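PDB 7AX7: endo-1,4-beta-xylanase from Uncultured bacterium, which uses cobalt to remove acetyl groups from acetylated xylan, as the carbohydrate esterase domain of a multidomain xylanase. Local coordinates for residues S73-S85 and N107-I119. Sequence-based numbering, arbitrary orientation.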
loop_
_atom_site.group_PDB
_atom_site.type_symbol
_atom_site.label_atom_id
_atom_site.label_comp_id
_atom_site.label_asym_id
_atom_site.label_seq_id
_atom_site.Cartn_x
_atom_site.Cartn_y
_atom_site.Cartn_z
ATOM N N SER A 73 -23.087 -1.958 -5.326
ATOM C CA SER A 73 -23.846 -0.749 -5.601
ATOM C C SER A 73 -23.060 0.484 -5.158
ATOM O O SER A 73 -22.143 0.409 -4.333
ATOM C CB SER A 73 -25.187 -0.791 -4.878
ATOM O OG SER A 73 -24.980 -0.785 -3.476
ATOM N N ALA A 74 -23.437 1.635 -5.721
ATOM C CA ALA A 74 -22.790 2.893 -5.357
ATOM C C ALA A 74 -22.829 3.115 -3.851
ATOM O O ALA A 74 -21.828 3.510 -3.246
ATOM C CB ALA A 74 -23.462 4.062 -6.080
ATOM N N GLN A 75 -23.998 2.885 -3.236
ATOM C CA GLN A 75 -24.161 3.123 -1.803
ATOM C C GLN A 75 -23.222 2.237 -0.998
ATOM O O GLN A 75 -22.573 2.696 -0.052
ATOM C CB GLN A 75 -25.612 2.868 -1.382
ATOM C CG GLN A 75 -26.657 3.802 -2.007
ATOM C CD GLN A 75 -26.835 3.638 -3.527
ATOM O OE1 GLN A 75 -26.766 2.520 -4.080
ATOM N NE2 GLN A 75 -27.069 4.767 -4.208
ATOM N N ASN A 76 -23.148 0.955 -1.354
ATOM C CA ASN A 76 -22.307 0.039 -0.598
ATOM C C ASN A 76 -20.832 0.380 -0.763
ATOM O O ASN A 76 -20.063 0.288 0.200
ATOM C CB ASN A 76 -22.604 -1.399 -1.011
ATOM C CG ASN A 76 -23.831 -1.957 -0.299
ATOM O OD1 ASN A 76 -24.207 -1.471 0.765
ATOM N ND2 ASN A 76 -24.458 -2.967 -0.881
ATOM N N ILE A 77 -20.421 0.784 -1.972
ATOM C CA ILE A 77 -19.063 1.289 -2.171
ATOM C C ILE A 77 -18.786 2.444 -1.215
ATOM O O ILE A 77 -17.780 2.450 -0.495
ATOM C CB ILE A 77 -18.850 1.697 -3.642
ATOM C CG1 ILE A 77 -18.789 0.455 -4.548
ATOM C CG2 ILE A 77 -17.566 2.499 -3.813
ATOM C CD1 ILE A 77 -18.833 0.792 -6.014
ATOM N N ARG A 78 -19.690 3.430 -1.166
ATOM C CA ARG A 78 -19.444 4.586 -0.306
ATOM C C ARG A 78 -19.359 4.187 1.165
ATOM O O ARG A 78 -18.510 4.701 1.904
ATOM C CB ARG A 78 -20.522 5.650 -0.514
ATOM C CG ARG A 78 -20.517 6.298 -1.899
ATOM C CD ARG A 78 -21.550 7.428 -1.975
ATOM N NE ARG A 78 -21.439 8.175 -3.222
ATOM C CZ ARG A 78 -20.514 9.104 -3.460
ATOM N NH1 ARG A 78 -19.612 9.403 -2.530
ATOM N NH2 ARG A 78 -20.490 9.740 -4.627
ATOM N N ASN A 79 -20.235 3.283 1.617
ATOM C CA ASN A 79 -20.161 2.817 2.998
ATOM C C ASN A 79 -18.821 2.146 3.283
ATOM O O ASN A 79 -18.193 2.409 4.314
ATOM C CB ASN A 79 -21.312 1.858 3.308
ATOM C CG ASN A 79 -22.652 2.557 3.358
ATOM O OD1 ASN A 79 -22.717 3.786 3.405
ATOM N ND2 ASN A 79 -23.736 1.776 3.349
ATOM N N GLU A 80 -18.370 1.270 2.380
ATOM C CA GLU A 80 -17.073 0.623 2.568
ATOM C C GLU A 80 -15.965 1.657 2.771
ATOM O O GLU A 80 -15.153 1.543 3.693
ATOM C CB GLU A 80 -16.757 -0.284 1.377
ATOM C CG GLU A 80 -17.629 -1.537 1.297
ATOM C CD GLU A 80 -16.867 -2.820 1.584
ATOM O OE1 GLU A 80 -15.617 -2.814 1.559
ATOM O OE2 GLU A 80 -17.526 -3.848 1.825
ATOM N N MET A 81 -15.929 2.688 1.924
ATOM C CA MET A 81 -14.876 3.697 2.030
ATOM C C MET A 81 -14.989 4.488 3.332
ATOM O O MET A 81 -14.005 4.639 4.073
ATOM C CB MET A 81 -14.930 4.630 0.822
ATOM C CG MET A 81 -14.785 3.911 -0.519
ATOM S SD MET A 81 -13.247 2.978 -0.635
ATOM C CE MET A 81 -12.090 4.360 -0.492
ATOM N N GLU A 82 -16.181 5.002 3.634
ATOM C CA GLU A 82 -16.356 5.785 4.857
ATOM C C GLU A 82 -16.014 4.971 6.103
ATOM O O GLU A 82 -15.333 5.464 7.007
ATOM C CB GLU A 82 -17.787 6.315 4.934
ATOM C CG GLU A 82 -18.103 7.287 3.810
ATOM C CD GLU A 82 -19.588 7.560 3.646
ATOM O OE1 GLU A 82 -20.361 7.267 4.587
ATOM O OE2 GLU A 82 -19.973 8.065 2.566
ATOM N N TRP A 83 -16.490 3.730 6.178
ATOM C CA TRP A 83 -16.200 2.920 7.354
ATOM C C TRP A 83 -14.712 2.618 7.480
ATOM O O TRP A 83 -14.200 2.520 8.599
ATOM C CB TRP A 83 -16.991 1.620 7.306
ATOM C CG TRP A 83 -18.463 1.835 7.336
ATOM C CD1 TRP A 83 -19.127 2.898 7.880
ATOM C CD2 TRP A 83 -19.461 0.986 6.761
ATOM N NE1 TRP A 83 -20.479 2.753 7.696
ATOM C CE2 TRP A 83 -20.715 1.590 7.009
ATOM C CE3 TRP A 83 -19.419 -0.229 6.060
ATOM C CZ2 TRP A 83 -21.919 1.026 6.577
ATOM C CZ3 TRP A 83 -20.621 -0.795 5.633
ATOM C CH2 TRP A 83 -21.851 -0.165 5.898
ATOM N N THR A 84 -14.001 2.465 6.358
ATOM C CA THR A 84 -12.572 2.187 6.445
ATOM C C THR A 84 -11.806 3.416 6.919
ATOM O O THR A 84 -10.947 3.319 7.803
ATOM C CB THR A 84 -12.041 1.702 5.094
ATOM O OG1 THR A 84 -12.698 0.479 4.742
ATOM C CG2 THR A 84 -10.525 1.462 5.166
ATOM N N SER A 85 -12.098 4.581 6.329
ATOM C CA SER A 85 -11.424 5.810 6.733
ATOM C C SER A 85 -11.721 6.160 8.188
ATOM O O SER A 85 -10.824 6.573 8.927
ATOM C CB SER A 85 -11.839 6.959 5.822
ATOM O OG SER A 85 -11.303 6.790 4.528
ATOM N N ASN A 107 -14.318 -0.317 -11.951
ATOM C CA ASN A 107 -15.286 -0.006 -13.004
ATOM C C ASN A 107 -15.749 1.446 -12.843
ATOM O O ASN A 107 -15.315 2.163 -11.934
ATOM C CB ASN A 107 -16.474 -0.988 -12.980
ATOM C CG ASN A 107 -17.313 -0.870 -11.716
ATOM O OD1 ASN A 107 -16.985 -0.100 -10.812
ATOM N ND2 ASN A 107 -18.403 -1.631 -11.647
ATOM N N ASN A 108 -16.653 1.882 -13.730
ATOM C CA ASN A 108 -17.128 3.266 -13.687
ATOM C C ASN A 108 -17.772 3.594 -12.344
ATOM O O ASN A 108 -17.571 4.683 -11.798
ATOM C CB ASN A 108 -18.139 3.536 -14.812
ATOM C CG ASN A 108 -17.529 3.468 -16.196
ATOM O OD1 ASN A 108 -18.240 3.229 -17.172
ATOM N ND2 ASN A 108 -16.218 3.668 -16.294
ATOM N N THR A 109 -18.586 2.677 -11.819
ATOM C CA THR A 109 -19.305 2.955 -10.579
ATOM C C THR A 109 -18.342 3.278 -9.439
ATOM O O THR A 109 -18.564 4.233 -8.687
ATOM C CB THR A 109 -20.211 1.769 -10.243
ATOM O OG1 THR A 109 -21.113 1.564 -11.335
ATOM C CG2 THR A 109 -21.025 2.020 -8.970
ATOM N N MET A 110 -17.238 2.526 -9.329
ATOM C CA MET A 110 -16.238 2.823 -8.304
ATOM C C MET A 110 -15.650 4.219 -8.488
ATOM O O MET A 110 -15.588 5.009 -7.537
ATOM C CB MET A 110 -15.132 1.762 -8.322
ATOM C CG MET A 110 -15.587 0.430 -7.773
ATOM S SD MET A 110 -14.449 -0.907 -8.102
ATOM C CE MET A 110 -13.116 -0.446 -6.985
ATOM N N TYR A 111 -15.199 4.538 -9.707
ATOM C CA TYR A 111 -14.610 5.852 -9.947
ATOM C C TYR A 111 -15.584 6.986 -9.625
ATOM O O TYR A 111 -15.160 8.051 -9.160
ATOM C CB TYR A 111 -14.147 5.969 -11.396
ATOM C CG TYR A 111 -12.783 5.377 -11.701
ATOM C CD1 TYR A 111 -11.627 5.880 -11.107
ATOM C CD2 TYR A 111 -12.650 4.351 -12.627
ATOM C CE1 TYR A 111 -10.379 5.355 -11.410
ATOM C CE2 TYR A 111 -11.410 3.822 -12.941
ATOM C CZ TYR A 111 -10.280 4.322 -12.329
ATOM O OH TYR A 111 -9.059 3.787 -12.657
ATOM N N GLN A 112 -16.881 6.783 -9.878
ATOM C CA GLN A 112 -17.882 7.810 -9.607
ATOM C C GLN A 112 -18.155 7.985 -8.117
ATOM O O GLN A 112 -18.699 9.022 -7.714
ATOM C CB GLN A 112 -19.202 7.467 -10.322
ATOM C CG GLN A 112 -19.125 7.436 -11.857
ATOM C CD GLN A 112 -20.322 6.737 -12.507
ATOM O OE1 GLN A 112 -21.260 6.326 -11.828
ATOM N NE2 GLN A 112 -20.285 6.597 -13.835
ATOM N N ASN A 113 -17.816 6.995 -7.291
ATOM C CA ASN A 113 -18.276 6.977 -5.909
ATOM C C ASN A 113 -17.146 6.833 -4.905
ATOM O O ASN A 113 -17.413 6.520 -3.741
ATOM C CB ASN A 113 -19.304 5.862 -5.710
ATOM C CG ASN A 113 -20.649 6.217 -6.322
ATOM O OD1 ASN A 113 -21.359 7.059 -5.791
ATOM N ND2 ASN A 113 -20.981 5.609 -7.462
ATOM N N ILE A 114 -15.902 7.058 -5.321
ATOM C CA ILE A 114 -14.739 7.017 -4.442
ATOM C C ILE A 114 -13.988 8.330 -4.620
ATOM O O ILE A 114 -13.605 8.686 -5.742
ATOM C CB ILE A 114 -13.837 5.802 -4.735
ATOM C CG1 ILE A 114 -14.615 4.511 -4.440
ATOM C CG2 ILE A 114 -12.544 5.861 -3.917
ATOM C CD1 ILE A 114 -13.863 3.243 -4.757
ATOM N N ASP A 115 -13.792 9.045 -3.512
ATOM C CA ASP A 115 -13.258 10.401 -3.481
ATOM C C ASP A 115 -11.760 10.457 -3.217
ATOM O O ASP A 115 -11.210 11.553 -3.042
ATOM C CB ASP A 115 -14.002 11.217 -2.418
ATOM C CG ASP A 115 -15.473 11.380 -2.745
ATOM O OD1 ASP A 115 -15.775 11.615 -3.933
ATOM O OD2 ASP A 115 -16.317 11.255 -1.831
ATOM N N TYR A 116 -11.090 9.324 -3.167
ATOM C CA TYR A 116 -9.653 9.317 -3.002
ATOM C C TYR A 116 -8.970 8.991 -4.322
ATOM O O TYR A 116 -9.549 8.311 -5.177
ATOM C CB TYR A 116 -9.224 8.286 -1.948
ATOM C CG TYR A 116 -9.824 8.491 -0.580
ATOM C CD1 TYR A 116 -9.355 9.494 0.262
ATOM C CD2 TYR A 116 -10.841 7.664 -0.118
ATOM C CE1 TYR A 116 -9.884 9.678 1.518
ATOM C CE2 TYR A 116 -11.382 7.838 1.144
ATOM C CZ TYR A 116 -10.901 8.840 1.956
ATOM O OH TYR A 116 -11.447 9.017 3.205
ATOM N N PRO A 117 -7.734 9.452 -4.521
ATOM C CA PRO A 117 -6.959 8.982 -5.678
ATOM C C PRO A 117 -6.793 7.467 -5.642
ATOM O O PRO A 117 -6.526 6.871 -4.591
ATOM C CB PRO A 117 -5.612 9.700 -5.526
ATOM C CG PRO A 117 -5.894 10.875 -4.618
ATOM C CD PRO A 117 -6.982 10.415 -3.695
ATOM N N PHE A 118 -6.945 6.853 -6.813
ATOM C CA PHE A 118 -6.746 5.419 -6.987
ATOM C C PHE A 118 -5.265 5.111 -7.208
ATOM O O PHE A 118 -4.610 5.749 -8.038
ATOM C CB PHE A 118 -7.549 4.907 -8.190
ATOM C CG PHE A 118 -9.045 4.789 -7.949
ATOM C CD1 PHE A 118 -9.794 5.887 -7.543
ATOM C CD2 PHE A 118 -9.696 3.577 -8.160
ATOM C CE1 PHE A 118 -11.164 5.780 -7.337
ATOM C CE2 PHE A 118 -11.064 3.460 -7.954
ATOM C CZ PHE A 118 -11.797 4.570 -7.546
ATOM N N ILE A 119 -4.759 4.093 -6.517
ATOM C CA ILE A 119 -3.373 3.662 -6.650
ATOM C C ILE A 119 -3.344 2.227 -7.156
ATOM O O ILE A 119 -4.053 1.364 -6.631
ATOM C CB ILE A 119 -2.609 3.780 -5.319
ATOM C CG1 ILE A 119 -2.592 5.240 -4.846
ATOM C CG2 ILE A 119 -1.198 3.220 -5.477
ATOM C CD1 ILE A 119 -1.994 6.213 -5.854
HETATM O O HOH W 1 -17.748 10.963 -5.894
#
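Ser85 OG and Tyr116 OH lie 2.6 Å apart, the shortest polar bond between helix 74-85 and segment 107-119; either hydroxyl could be the donor. One turn earlier in the helix, Met81 CE reaches the edge of the Tyr116 ring, near the ring plane, at 3.6 Å from Tyr116 CD2. The Met81 chain bends twice, at chi2 (-58°) and chi3, which brings this methyl against both the ring and Ile114 CG2. Ile77 continues the apolar seam with two branches: CG2, anti to the backbone N, meets Ile114 CG1 at 3.6 Å, while CD1 packs against Met110 CG and Thr109 CG2. Phe99 also touches Met81 and Ile114, so the seam belongs to a larger apolar cluster.

Polar groups border the seam at Arg78, whose chain runs extended from CG to NE. Arg78 NE gives Asn113 OD1 a hydrogen bond of 2.8 Å that is weak, since its N-H...O angle is only 118°. Guanidinium and amide planes stand 88° apart, and Asn113 CA sits over one guanidinium face. The amide is fixed from its other end: Asn113 ND2 donates to Thr109 O at 3.0 Å, nearly in its own plane, and also abuts Ala74 CB. Asp115 OD2 approaches the guanidinium edge in a long salt bridge, 3.8 Å from Arg78 NH1, and a water links NH2 with Gln112 O and Asp115 OD1. A leucine in place of Arg78 would probably deprive Asp115 of this nearby positive charge and Asn113 OD1 of the NE donor.

The contact joins a peripheral helix of this NodB-type deacetylase fold to the short helix 108-113 and the connection leading into strand 118-123. Its chemistry implies attachment by apolar packing along Ile77 and Met81, a hydroxyl pair at one end, and an Arg78-Asn113 flank of weak, long and water-mediated polar links.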